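Local coordinates for thiosulfate reductase (Thermus thermophilus, PDB 2VPZ), which probably catalyses a redox reaction on a sulfur compound, using a molybdenum centre with two molybdopterin guanine dinucleotides, together with a separate [4Fe-4S] cluster, at residues 208-212 / 238-242; 205-209 / 328-332. All coordinates share one frame; numbering follows the deposited sequence.

Interaction 1: residues 208-212 / 238-242; sequences HHIGE and RFSTA. With MGD (2-amino-5,6-dimercapto-7-methyl-3,7,8a,9-tetrahydro-8-oxa-1,3,9,10-tetraaza-anthracen-4-one guanosine dinucleotide), chain I.
Glu212 and Arg238 meet because their chains are shaped to approach from opposite directions: Glu212 has CG beside its backbone N and then runs out extended (chi2 161°), whereas Arg238 leaves with CG anti to its N and bends at chi3 (39°). The guanidinium grips the carboxylate end-on in a salt bridge, NH1 to the syn lone pair of OE2 at 2.9 Å and NH2 to OE1 at 3.1 Å, although the two planes are turned 45° apart. Glu212 OE1 also takes an almost straight bond from the backbone N of Thr241 (3.2 Å), which arrives from the face of the carboxylate opposite to Arg238 NH2; a water donates to it as well. This buried acid is satisfied by a side chain, a peptide N-H and solvent, and the arginine would be expected to favour its ionised form.

Arginine suits its place because NH2 has a second hydrogen to give, and it binds the ribose O3' of MGD at 2.7 Å; Glu212, behind it, positions this grip. The imidazole of His209 has C5' of MGD over its centre, and its NE2 donates to MGD O3A, the ester oxygen between a phosphate and the pterin part, at 3.1 Å. With positive phi, Gly211 brings its CA close to Thr241 CG2, and having no side chain leaves room for that methyl.

Both segments are loops following neighbouring parallel strands, 202-206 and 231-235, where Rossmann-like sheets hold a dinucleotide; Ile210 packs on helix 216-227, while Trp650 and Tyr694, in the mixed sheet, make cation-pi contacts with Arg238.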
ATOM      1  N   HIS A 208      -8.826 -24.924  18.296  1.00 42.07           N
ATOM      2  CA  HIS A 208      -7.812 -24.325  19.187  1.00 40.40           C
ATOM      3  C   HIS A 208      -7.823 -22.809  18.762  1.00 39.95           C
ATOM      4  O   HIS A 208      -7.206 -22.459  17.764  1.00 43.31           O
ATOM      5  CB  HIS A 208      -6.466 -25.058  18.786  1.00 38.72           C
ATOM      6  CG  HIS A 208      -5.391 -25.134  19.841  1.00 35.85           C
ATOM      7  ND1 HIS A 208      -5.136 -24.163  20.776  1.00 35.67           N
ATOM      8  CD2 HIS A 208      -4.414 -26.040  20.006  1.00 34.85           C
ATOM      9  CE1 HIS A 208      -4.058 -24.469  21.469  1.00 34.26           C
ATOM     10  NE2 HIS A 208      -3.598 -25.611  21.014  1.00 34.14           N
ATOM     11  N   HIS A 209      -8.496 -21.902  19.461  1.00 38.44           N
ATOM     12  CA  HIS A 209      -8.446 -20.490  19.075  1.00 35.80           C
ATOM     13  C   HIS A 209      -7.327 -19.691  19.813  1.00 36.30           C
ATOM     14  O   HIS A 209      -7.496 -19.330  20.984  1.00 39.91           O
ATOM     15  CB  HIS A 209      -9.856 -19.794  19.247  1.00 33.16           C
ATOM     16  CG  HIS A 209     -10.461 -19.841  20.613  1.00 29.08           C
ATOM     17  ND1 HIS A 209     -11.547 -19.073  20.970  1.00 25.48           N
ATOM     18  CD2 HIS A 209     -10.138 -20.533  21.700  1.00 26.24           C
ATOM     19  CE1 HIS A 209     -11.852 -19.285  22.231  1.00 24.42           C
ATOM     20  NE2 HIS A 209     -11.000 -20.175  22.699  1.00 24.65           N
ATOM     21  N   ILE A 210      -6.181 -19.473  19.164  1.00 35.42           N
ATOM     22  CA  ILE A 210      -5.039 -18.740  19.754  1.00 33.61           C
ATOM     23  C   ILE A 210      -5.092 -17.267  19.339  1.00 34.22           C
ATOM     24  O   ILE A 210      -5.110 -16.905  18.149  1.00 35.56           O
ATOM     25  CB  ILE A 210      -3.619 -19.358  19.389  1.00 31.43           C
ATOM     26  CG1 ILE A 210      -3.425 -20.724  20.056  1.00 28.16           C
ATOM     27  CG2 ILE A 210      -2.514 -18.364  19.847  1.00 30.30           C
ATOM     28  CD1 ILE A 210      -2.315 -21.599  19.410  1.00 24.00           C
ATOM     29  N   GLY A 211      -5.111 -16.401  20.343  1.00 34.99           N
ATOM     30  CA  GLY A 211      -5.237 -14.983  20.111  1.00 33.58           C
ATOM     31  C   GLY A 211      -6.514 -14.494  20.795  1.00 32.53           C
ATOM     32  O   GLY A 211      -6.604 -13.315  21.151  1.00 35.41           O
ATOM     33  N   GLU A 212      -7.515 -15.369  20.938  1.00 31.52           N
ATOM     34  CA  GLU A 212      -8.766 -15.074  21.667  1.00 31.04           C
ATOM     35  C   GLU A 212      -8.527 -15.740  23.047  1.00 29.89           C
ATOM     36  O   GLU A 212      -8.750 -15.113  24.101  1.00 28.51           O
ATOM     37  CB  GLU A 212     -10.014 -15.635  20.917  1.00 33.89           C
ATOM     38  CG  GLU A 212     -10.402 -14.705  19.742  1.00 35.59           C
ATOM     39  CD  GLU A 212     -11.295 -15.350  18.684  1.00 35.91           C
ATOM     40  OE1 GLU A 212     -10.830 -16.301  18.016  1.00 37.52           O
ATOM     41  OE2 GLU A 212     -12.456 -14.895  18.522  1.00 35.84           O
ATOM     42  N   ARG A 238     -15.893 -21.500  12.448  1.00 32.25           N
ATOM     43  CA  ARG A 238     -15.833 -20.022  12.613  1.00 32.11           C
ATOM     44  C   ARG A 238     -14.448 -19.439  12.182  1.00 31.98           C
ATOM     45  O   ARG A 238     -13.409 -20.000  12.538  1.00 31.83           O
ATOM     46  CB  ARG A 238     -16.111 -19.644  14.093  1.00 33.10           C
ATOM     47  CG  ARG A 238     -16.620 -18.192  14.364  1.00 33.56           C
ATOM     48  CD  ARG A 238     -16.561 -17.832  15.868  1.00 34.04           C
ATOM     49  NE  ARG A 238     -15.363 -18.361  16.517  1.00 34.01           N
ATOM     50  CZ  ARG A 238     -14.332 -17.630  16.960  1.00 34.28           C
ATOM     51  NH1 ARG A 238     -14.352 -16.311  16.828  1.00 34.45           N
ATOM     52  NH2 ARG A 238     -13.271 -18.214  17.527  1.00 32.21           N
ATOM     53  N   PHE A 239     -14.432 -18.338  11.416  1.00 32.48           N
ATOM     54  CA  PHE A 239     -13.184 -17.667  10.971  1.00 32.55           C
ATOM     55  C   PHE A 239     -12.646 -16.816  12.142  1.00 33.67           C
ATOM     56  O   PHE A 239     -12.840 -15.584  12.181  1.00 35.78           O
ATOM     57  CB  PHE A 239     -13.369 -16.757   9.730  1.00 32.23           C
ATOM     58  CG  PHE A 239     -12.040 -16.294   9.076  1.00 30.73           C
ATOM     59  CD1 PHE A 239     -11.348 -17.138   8.203  1.00 32.79           C
ATOM     60  CD2 PHE A 239     -11.525 -15.012   9.290  1.00 32.15           C
ATOM     61  CE1 PHE A 239     -10.158 -16.740   7.562  1.00 31.01           C
ATOM     62  CE2 PHE A 239     -10.317 -14.577   8.655  1.00 31.47           C
ATOM     63  CZ  PHE A 239      -9.644 -15.460   7.798  1.00 30.60           C
ATOM     64  N   SER A 240     -11.958 -17.478  13.071  1.00 34.35           N
ATOM     65  CA  SER A 240     -11.370 -16.880  14.284  1.00 35.29           C
ATOM     66  C   SER A 240     -10.106 -16.019  14.074  1.00 35.33           C
ATOM     67  O   SER A 240      -9.681 -15.771  12.928  1.00 36.71           O
ATOM     68  CB  SER A 240     -11.015 -17.970  15.306  1.00 37.72           C
ATOM     69  OG  SER A 240      -9.778 -18.618  14.992  1.00 36.40           O
ATOM     70  N   THR A 241      -9.496 -15.584  15.174  1.00 33.03           N
ATOM     71  CA  THR A 241      -8.278 -14.781  15.131  1.00 33.63           C
ATOM     72  C   THR A 241      -7.126 -15.623  14.564  1.00 35.00           C
ATOM     73  O   THR A 241      -6.384 -15.158  13.675  1.00 35.93           O
ATOM     74  CB  THR A 241      -7.844 -14.217  16.533  1.00 32.47           C
ATOM     75  OG1 THR A 241      -8.821 -13.309  17.040  1.00 31.69           O
ATOM     76  CG2 THR A 241      -6.464 -13.515  16.407  1.00 28.78           C
ATOM     77  N   ALA A 242      -6.985 -16.856  15.053  1.00 36.36           N
ATOM     78  CA  ALA A 242      -5.940 -17.770  14.585  1.00 36.88           C
ATOM     79  C   ALA A 242      -6.153 -18.109  13.093  1.00 37.82           C
ATOM     80  O   ALA A 242      -5.186 -18.276  12.338  1.00 39.71           O
ATOM     81  CB  ALA A 242      -5.899 -19.074  15.473  1.00 39.15           C
TER
HETATM   82  PB  MGD I1766     -11.632 -24.671  21.789  1.00 29.45           P
HETATM   83  O1B MGD I1766     -12.935 -25.107  22.333  1.00 30.92           O
HETATM   84  O2B MGD I1766     -10.742 -25.619  21.163  1.00 30.31           O
HETATM   85  O3B MGD I1766     -11.091 -23.963  23.118  1.00 28.55           O
HETATM   86  O3A MGD I1766      -9.958 -22.346  24.724  1.00 23.67           O
HETATM   87  PA  MGD I1766      -9.671 -23.479  23.665  1.00 26.89           P
HETATM   88  O1A MGD I1766      -8.955 -24.479  24.447  1.00 27.59           O
HETATM   89  O2A MGD I1766      -8.860 -22.919  22.596  1.00 24.89           O
HETATM   90  O5' MGD I1766     -11.842 -23.526  20.755  1.00 31.16           O
HETATM   91  C5' MGD I1766     -12.888 -22.556  20.665  1.00 31.22           C
HETATM   92  C4' MGD I1766     -13.109 -22.561  19.161  1.00 31.10           C
HETATM   93  O4' MGD I1766     -13.672 -23.846  18.952  1.00 32.35           O
HETATM   94  C3' MGD I1766     -14.144 -21.570  18.566  1.00 33.43           C
HETATM   95  O3' MGD I1766     -13.597 -20.869  17.419  1.00 31.24           O
HETATM   96  C2' MGD I1766     -15.324 -22.451  18.087  1.00 34.38           C
HETATM   97  O2' MGD I1766     -15.683 -22.064  16.766  1.00 33.50           O
HETATM   98  C1' MGD I1766     -14.657 -23.791  17.905  1.00 35.91           C
HETATM   99  N9  MGD I1766     -15.495 -24.989  17.623  1.00 38.88           N
HETATM  100  C8  MGD I1766     -16.770 -25.219  18.068  1.00 40.67           C
HETATM  101  N7  MGD I1766     -17.252 -26.412  17.618  1.00 40.55           N
HETATM  102  C5  MGD I1766     -16.273 -26.952  16.846  1.00 40.14           C
HETATM  103  C6  MGD I1766     -16.152 -28.157  15.998  1.00 40.02           C
HETATM  104  O6  MGD I1766     -17.094 -28.957  16.015  1.00 39.30           O
HETATM  105  N1  MGD I1766     -15.017 -28.376  15.338  1.00 39.40           N
HETATM  106  C2  MGD I1766     -13.990 -27.484  15.351  1.00 40.16           C
HETATM  107  N2  MGD I1766     -12.835 -27.750  14.644  1.00 40.23           N
HETATM  108  N3  MGD I1766     -14.027 -26.339  16.102  1.00 40.37           N
HETATM  109  C4  MGD I1766     -15.116 -26.023  16.855  1.00 39.27           C
HETATM  110  C10 MGD I1766     -10.380 -22.448  26.068  1.00 28.60           C
HETATM  111  C11 MGD I1766      -9.123 -22.324  26.868  1.00 31.56           C
HETATM  112  O11 MGD I1766      -8.645 -20.977  26.737  1.00 32.06           O
HETATM  113  C12 MGD I1766      -9.239 -22.878  28.312  1.00 34.59           C
HETATM  114  S12 MGD I1766      -9.833 -24.422  28.623  1.00 31.68           S
HETATM  115  C13 MGD I1766      -8.859 -22.157  29.427  1.00 34.58           C
HETATM  116  S13 MGD I1766      -8.897 -22.868  30.974  1.00 33.05           S
HETATM  117  C14 MGD I1766      -8.370 -20.737  29.299  1.00 33.20           C
HETATM  118  N15 MGD I1766      -9.287 -19.722  29.664  1.00 33.64           N
HETATM  119  C16 MGD I1766      -9.183 -18.450  29.162  1.00 36.05           C
HETATM  120  C17 MGD I1766     -10.080 -17.297  29.526  1.00 36.78           C
HETATM  121  O17 MGD I1766     -10.976 -17.463  30.400  1.00 39.32           O
HETATM  122  N18 MGD I1766      -9.857 -16.058  28.971  1.00 35.77           N
HETATM  123  C19 MGD I1766      -8.887 -15.938  28.028  1.00 36.26           C
HETATM  124  N19 MGD I1766      -8.763 -14.755  27.459  1.00 35.61           N
HETATM  125  N20 MGD I1766      -8.039 -16.926  27.585  1.00 36.72           N
HETATM  126  C21 MGD I1766      -8.143 -18.160  28.166  1.00 36.23           C
HETATM  127  N22 MGD I1766      -7.390 -19.184  27.797  1.00 36.45           N
HETATM  128  C23 MGD I1766      -7.812 -20.541  27.903  1.00 33.32           C
HETATM  129  O   HOH W   1      -9.716 -21.700  15.863  1.00 36.51           O
HETATM  130  O   HOH W   2      -8.245 -17.523  17.338  1.00 38.59           O
HETATM  131  O   HOH W   3      -8.300 -11.314  19.168  1.00 30.84           O

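Interaction 2: residues 205-209 / 328-332; sequences LIGHH and LPPTR. With MGD (2-amino-5,6-dimercapto-7-methyl-3,7,8a,9-tetrahydro-8-oxa-1,3,9,10-tetraaza-anthracen-4-one guanosine dinucleotide), chain I.
His208, Thr331 and Pro329 bury the most surface here, and the imidazole of His208 lies at the centre of the group. CG of His208 stands anti to its backbone N (chi1 -154°), which carries the ring across to the other segment. There CA of Thr331 sits over one face, displaced toward the rim, in a CH-pi contact 4.0 Å from the ring centroid. The edge of the ring is turned to the carbonyl of Pro329, with CD2 of His208 3.6 Å from Pro329 O and the oxygen near the plane of the ring. NE2 of His208, also at the edge, is hydrogen-bonded to a water at 2.9 Å. Histidine suits the site because one flat group offers a pi face to a C-H and a rim of C-H and nitrogen atoms to a carbonyl and a water.

Thr331 slides past His208 in the opposite direction, its OG1 3.3 Å from His208 CA. With OG1 anti to its N (chi1 -162°), the hydroxyl is directed at the cofactor and donates to the phosphate oxygen O2B of MGD at 2.6 Å. A small branched residue can thus pack against the histidine and hold the diphosphate at once. No direct hydrogen bond joins the segments; instead a water accepts from Thr331 N (2.8 Å) and donates to Ile206 O, bridging the end of the strand to the loop. Pro329, which has no N-H to satisfy, presents CD to Leu205 CD2 at 4.2 Å, and Ile206 CD1 touches Leu328 CD2.

The contact lies where parallel strands 202-206 and 326-327 of a four-stranded sheet run out into loops. Helix 257-270 covers Ile206 and Leu328, helix 341-354 packs on Leu328 and Pro330, and helix 216-227 meets Leu205 and His208.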
ATOM      1  N   LEU A 205      -4.300 -26.686  13.725  1.00 36.97           N
ATOM      2  CA  LEU A 205      -5.168 -26.321  14.847  1.00 36.53           C
ATOM      3  C   LEU A 205      -6.615 -26.753  14.630  1.00 36.35           C
ATOM      4  O   LEU A 205      -7.271 -26.333  13.662  1.00 37.72           O
ATOM      5  CB  LEU A 205      -5.141 -24.785  15.111  1.00 36.04           C
ATOM      6  CG  LEU A 205      -3.749 -24.155  15.341  1.00 35.04           C
ATOM      7  CD1 LEU A 205      -3.867 -22.635  15.535  1.00 33.98           C
ATOM      8  CD2 LEU A 205      -3.062 -24.824  16.554  1.00 32.80           C
ATOM      9  N   ILE A 206      -7.106 -27.621  15.503  1.00 36.55           N
ATOM     10  CA  ILE A 206      -8.480 -28.057  15.462  1.00 35.46           C
ATOM     11  C   ILE A 206      -9.306 -27.390  16.623  1.00 37.46           C
ATOM     12  O   ILE A 206      -9.254 -27.847  17.766  1.00 37.62           O
ATOM     13  CB  ILE A 206      -8.580 -29.664  15.473  1.00 33.35           C
ATOM     14  CG1 ILE A 206      -7.931 -30.233  14.202  1.00 31.30           C
ATOM     15  CG2 ILE A 206     -10.061 -30.115  15.611  1.00 29.08           C
ATOM     16  CD1 ILE A 206      -8.241 -31.709  13.892  1.00 31.49           C
ATOM     17  N   GLY A 207      -9.989 -26.279  16.328  1.00 38.90           N
ATOM     18  CA  GLY A 207     -10.818 -25.566  17.274  1.00 42.09           C
ATOM     19  C   GLY A 207     -10.128 -24.776  18.359  1.00 43.06           C
ATOM     20  O   GLY A 207     -10.658 -24.085  19.238  1.00 47.99           O
ATOM     21  N   HIS A 208      -8.826 -24.924  18.296  1.00 42.07           N
ATOM     22  CA  HIS A 208      -7.812 -24.325  19.187  1.00 40.40           C
ATOM     23  C   HIS A 208      -7.823 -22.809  18.762  1.00 39.95           C
ATOM     24  O   HIS A 208      -7.206 -22.459  17.764  1.00 43.31           O
ATOM     25  CB  HIS A 208      -6.466 -25.058  18.786  1.00 38.72           C
ATOM     26  CG  HIS A 208      -5.391 -25.134  19.841  1.00 35.85           C
ATOM     27  ND1 HIS A 208      -5.136 -24.163  20.776  1.00 35.67           N
ATOM     28  CD2 HIS A 208      -4.414 -26.040  20.006  1.00 34.85           C
ATOM     29  CE1 HIS A 208      -4.058 -24.469  21.469  1.00 34.26           C
ATOM     30  NE2 HIS A 208      -3.598 -25.611  21.014  1.00 34.14           N
ATOM     31  N   HIS A 209      -8.496 -21.902  19.461  1.00 38.44           N
ATOM     32  CA  HIS A 209      -8.446 -20.490  19.075  1.00 35.80           C
ATOM     33  C   HIS A 209      -7.327 -19.691  19.813  1.00 36.30           C
ATOM     34  O   HIS A 209      -7.496 -19.330  20.984  1.00 39.91           O
ATOM     35  CB  HIS A 209      -9.856 -19.794  19.247  1.00 33.16           C
ATOM     36  CG  HIS A 209     -10.461 -19.841  20.613  1.00 29.08           C
ATOM     37  ND1 HIS A 209     -11.547 -19.073  20.970  1.00 25.48           N
ATOM     38  CD2 HIS A 209     -10.138 -20.533  21.700  1.00 26.24           C
ATOM     39  CE1 HIS A 209     -11.852 -19.285  22.231  1.00 24.42           C
ATOM     40  NE2 HIS A 209     -11.000 -20.175  22.699  1.00 24.65           N
ATOM     41  N   LEU A 328      -0.072 -31.489  15.197  1.00 42.76           N
ATOM     42  CA  LEU A 328      -1.470 -31.126  15.428  1.00 41.41           C
ATOM     43  C   LEU A 328      -1.511 -30.898  16.964  1.00 38.97           C
ATOM     44  O   LEU A 328      -1.841 -31.826  17.697  1.00 37.67           O
ATOM     45  CB  LEU A 328      -2.469 -32.234  15.072  1.00 41.52           C
ATOM     46  CG  LEU A 328      -2.833 -32.507  13.632  1.00 42.30           C
ATOM     47  CD1 LEU A 328      -1.746 -33.312  12.992  1.00 42.45           C
ATOM     48  CD2 LEU A 328      -4.119 -33.299  13.573  1.00 43.46           C
ATOM     49  N   PRO A 329      -1.168 -29.687  17.473  1.00 38.45           N
ATOM     50  CA  PRO A 329      -1.258 -29.647  18.942  1.00 38.19           C
ATOM     51  C   PRO A 329      -2.677 -29.911  19.474  1.00 38.67           C
ATOM     52  O   PRO A 329      -3.645 -29.414  18.876  1.00 39.27           O
ATOM     53  CB  PRO A 329      -0.813 -28.228  19.329  1.00 37.11           C
ATOM     54  CG  PRO A 329      -0.239 -27.625  18.078  1.00 37.50           C
ATOM     55  CD  PRO A 329      -0.894 -28.362  16.913  1.00 37.58           C
ATOM     56  N   PRO A 330      -2.831 -30.691  20.579  1.00 38.66           N
ATOM     57  CA  PRO A 330      -4.182 -30.943  21.121  1.00 39.16           C
ATOM     58  C   PRO A 330      -4.777 -29.677  21.827  1.00 38.72           C
ATOM     59  O   PRO A 330      -4.100 -29.072  22.658  1.00 39.31           O
ATOM     60  CB  PRO A 330      -3.988 -32.091  22.131  1.00 39.33           C
ATOM     61  CG  PRO A 330      -2.541 -32.530  22.022  1.00 38.46           C
ATOM     62  CD  PRO A 330      -1.796 -31.383  21.356  1.00 39.02           C
ATOM     63  N   THR A 331      -6.017 -29.298  21.511  1.00 37.88           N
ATOM     64  CA  THR A 331      -6.658 -28.131  22.143  1.00 38.18           C
ATOM     65  C   THR A 331      -6.909 -28.360  23.661  1.00 37.12           C
ATOM     66  O   THR A 331      -6.755 -29.470  24.166  1.00 38.53           O
ATOM     67  CB  THR A 331      -8.020 -27.718  21.406  1.00 39.28           C
ATOM     68  OG1 THR A 331      -8.378 -26.387  21.756  1.00 40.26           O
ATOM     69  CG2 THR A 331      -9.165 -28.672  21.774  1.00 39.73           C
ATOM     70  N   ARG A 332      -7.257 -27.324  24.420  1.00 35.53           N
ATOM     71  CA  ARG A 332      -7.484 -27.538  25.845  1.00 32.98           C
ATOM     72  C   ARG A 332      -8.951 -27.873  26.142  1.00 33.49           C
ATOM     73  O   ARG A 332      -9.254 -28.856  26.826  1.00 35.31           O
ATOM     74  CB  ARG A 332      -7.014 -26.345  26.661  1.00 32.74           C
ATOM     75  CG  ARG A 332      -6.858 -26.550  28.161  1.00 33.26           C
ATOM     76  CD  ARG A 332      -6.330 -25.258  28.768  1.00 33.85           C
ATOM     77  NE  ARG A 332      -5.982 -25.314  30.186  1.00 36.09           N
ATOM     78  CZ  ARG A 332      -4.748 -25.416  30.663  1.00 37.76           C
ATOM     79  NH1 ARG A 332      -3.730 -25.475  29.816  1.00 38.34           N
ATOM     80  NH2 ARG A 332      -4.531 -25.437  31.971  1.00 38.19           N
TER
HETATM   81  PB  MGD I1766     -11.632 -24.671  21.789  1.00 29.45           P
HETATM   82  O1B MGD I1766     -12.935 -25.107  22.333  1.00 30.92           O
HETATM   83  O2B MGD I1766     -10.742 -25.619  21.163  1.00 30.31           O
HETATM   84  O3B MGD I1766     -11.091 -23.963  23.118  1.00 28.55           O
HETATM   85  O3A MGD I1766      -9.958 -22.346  24.724  1.00 23.67           O
HETATM   86  PA  MGD I1766      -9.671 -23.479  23.665  1.00 26.89           P
HETATM   87  O1A MGD I1766      -8.955 -24.479  24.447  1.00 27.59           O
HETATM   88  O2A MGD I1766      -8.860 -22.919  22.596  1.00 24.89           O
HETATM   89  O5' MGD I1766     -11.842 -23.526  20.755  1.00 31.16           O
HETATM   90  C5' MGD I1766     -12.888 -22.556  20.665  1.00 31.22           C
HETATM   91  C4' MGD I1766     -13.109 -22.561  19.161  1.00 31.10           C
HETATM   92  O4' MGD I1766     -13.672 -23.846  18.952  1.00 32.35           O
HETATM   93  C3' MGD I1766     -14.144 -21.570  18.566  1.00 33.43           C
HETATM   94  O3' MGD I1766     -13.597 -20.869  17.419  1.00 31.24           O
HETATM   95  C2' MGD I1766     -15.324 -22.451  18.087  1.00 34.38           C
HETATM   96  O2' MGD I1766     -15.683 -22.064  16.766  1.00 33.50           O
HETATM   97  C1' MGD I1766     -14.657 -23.791  17.905  1.00 35.91           C
HETATM   98  N9  MGD I1766     -15.495 -24.989  17.623  1.00 38.88           N
HETATM   99  C8  MGD I1766     -16.770 -25.219  18.068  1.00 40.67           C
HETATM  100  N7  MGD I1766     -17.252 -26.412  17.618  1.00 40.55           N
HETATM  101  C5  MGD I1766     -16.273 -26.952  16.846  1.00 40.14           C
HETATM  102  C6  MGD I1766     -16.152 -28.157  15.998  1.00 40.02           C
HETATM  103  O6  MGD I1766     -17.094 -28.957  16.015  1.00 39.30           O
HETATM  104  N1  MGD I1766     -15.017 -28.376  15.338  1.00 39.40           N
HETATM  105  C2  MGD I1766     -13.990 -27.484  15.351  1.00 40.16           C
HETATM  106  N2  MGD I1766     -12.835 -27.750  14.644  1.00 40.23           N
HETATM  107  N3  MGD I1766     -14.027 -26.339  16.102  1.00 40.37           N
HETATM  108  C4  MGD I1766     -15.116 -26.023  16.855  1.00 39.27           C
HETATM  109  C10 MGD I1766     -10.380 -22.448  26.068  1.00 28.60           C
HETATM  110  C11 MGD I1766      -9.123 -22.324  26.868  1.00 31.56           C
HETATM  111  O11 MGD I1766      -8.645 -20.977  26.737  1.00 32.06           O
HETATM  112  C12 MGD I1766      -9.239 -22.878  28.312  1.00 34.59           C
HETATM  113  S12 MGD I1766      -9.833 -24.422  28.623  1.00 31.68           S
HETATM  114  C13 MGD I1766      -8.859 -22.157  29.427  1.00 34.58           C
HETATM  115  S13 MGD I1766      -8.897 -22.868  30.974  1.00 33.05           S
HETATM  116  C14 MGD I1766      -8.370 -20.737  29.299  1.00 33.20           C
HETATM  117  N15 MGD I1766      -9.287 -19.722  29.664  1.00 33.64           N
HETATM  118  C16 MGD I1766      -9.183 -18.450  29.162  1.00 36.05           C
HETATM  119  C17 MGD I1766     -10.080 -17.297  29.526  1.00 36.78           C
HETATM  120  O17 MGD I1766     -10.976 -17.463  30.400  1.00 39.32           O
HETATM  121  N18 MGD I1766      -9.857 -16.058  28.971  1.00 35.77           N
HETATM  122  C19 MGD I1766      -8.887 -15.938  28.028  1.00 36.26           C
HETATM  123  N19 MGD I1766      -8.763 -14.755  27.459  1.00 35.61           N
HETATM  124  N20 MGD I1766      -8.039 -16.926  27.585  1.00 36.72           N
HETATM  125  C21 MGD I1766      -8.143 -18.160  28.166  1.00 36.23           C
HETATM  126  N22 MGD I1766      -7.390 -19.184  27.797  1.00 36.45           N
HETATM  127  C23 MGD I1766      -7.812 -20.541  27.903  1.00 33.32           C
HETATM  128  O   HOH W   4      -7.343 -29.904  19.140  1.00 45.40           O
HETATM  129  O   HOH W   5      -1.489 -26.814  22.511  1.00 31.65           O

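Interactions 1 and 2 are both buried and draw on the end of strand 202-206 and the loop after it, sharing His208 and His209. Interaction 1 joins that loop to the one after strand 231-235, and interaction 2 to the one after strand 326-327, so the cofactor is held where three adjacent parallel strands end. The chemistry differs: at 238-242 a charged pair and several waters dominate and Arg238 holds the ribose; at 328-332 apolar and ring packing prevails, with a hydroxyl reaching a phosphate oxygen. The shared His209 also contacts the diphosphate. Ala242 CB, 4.1 Å from Leu205 CD1, links the two directly. Neither is a surface contact, although Phe239 and Thr241 pack on another protein chain.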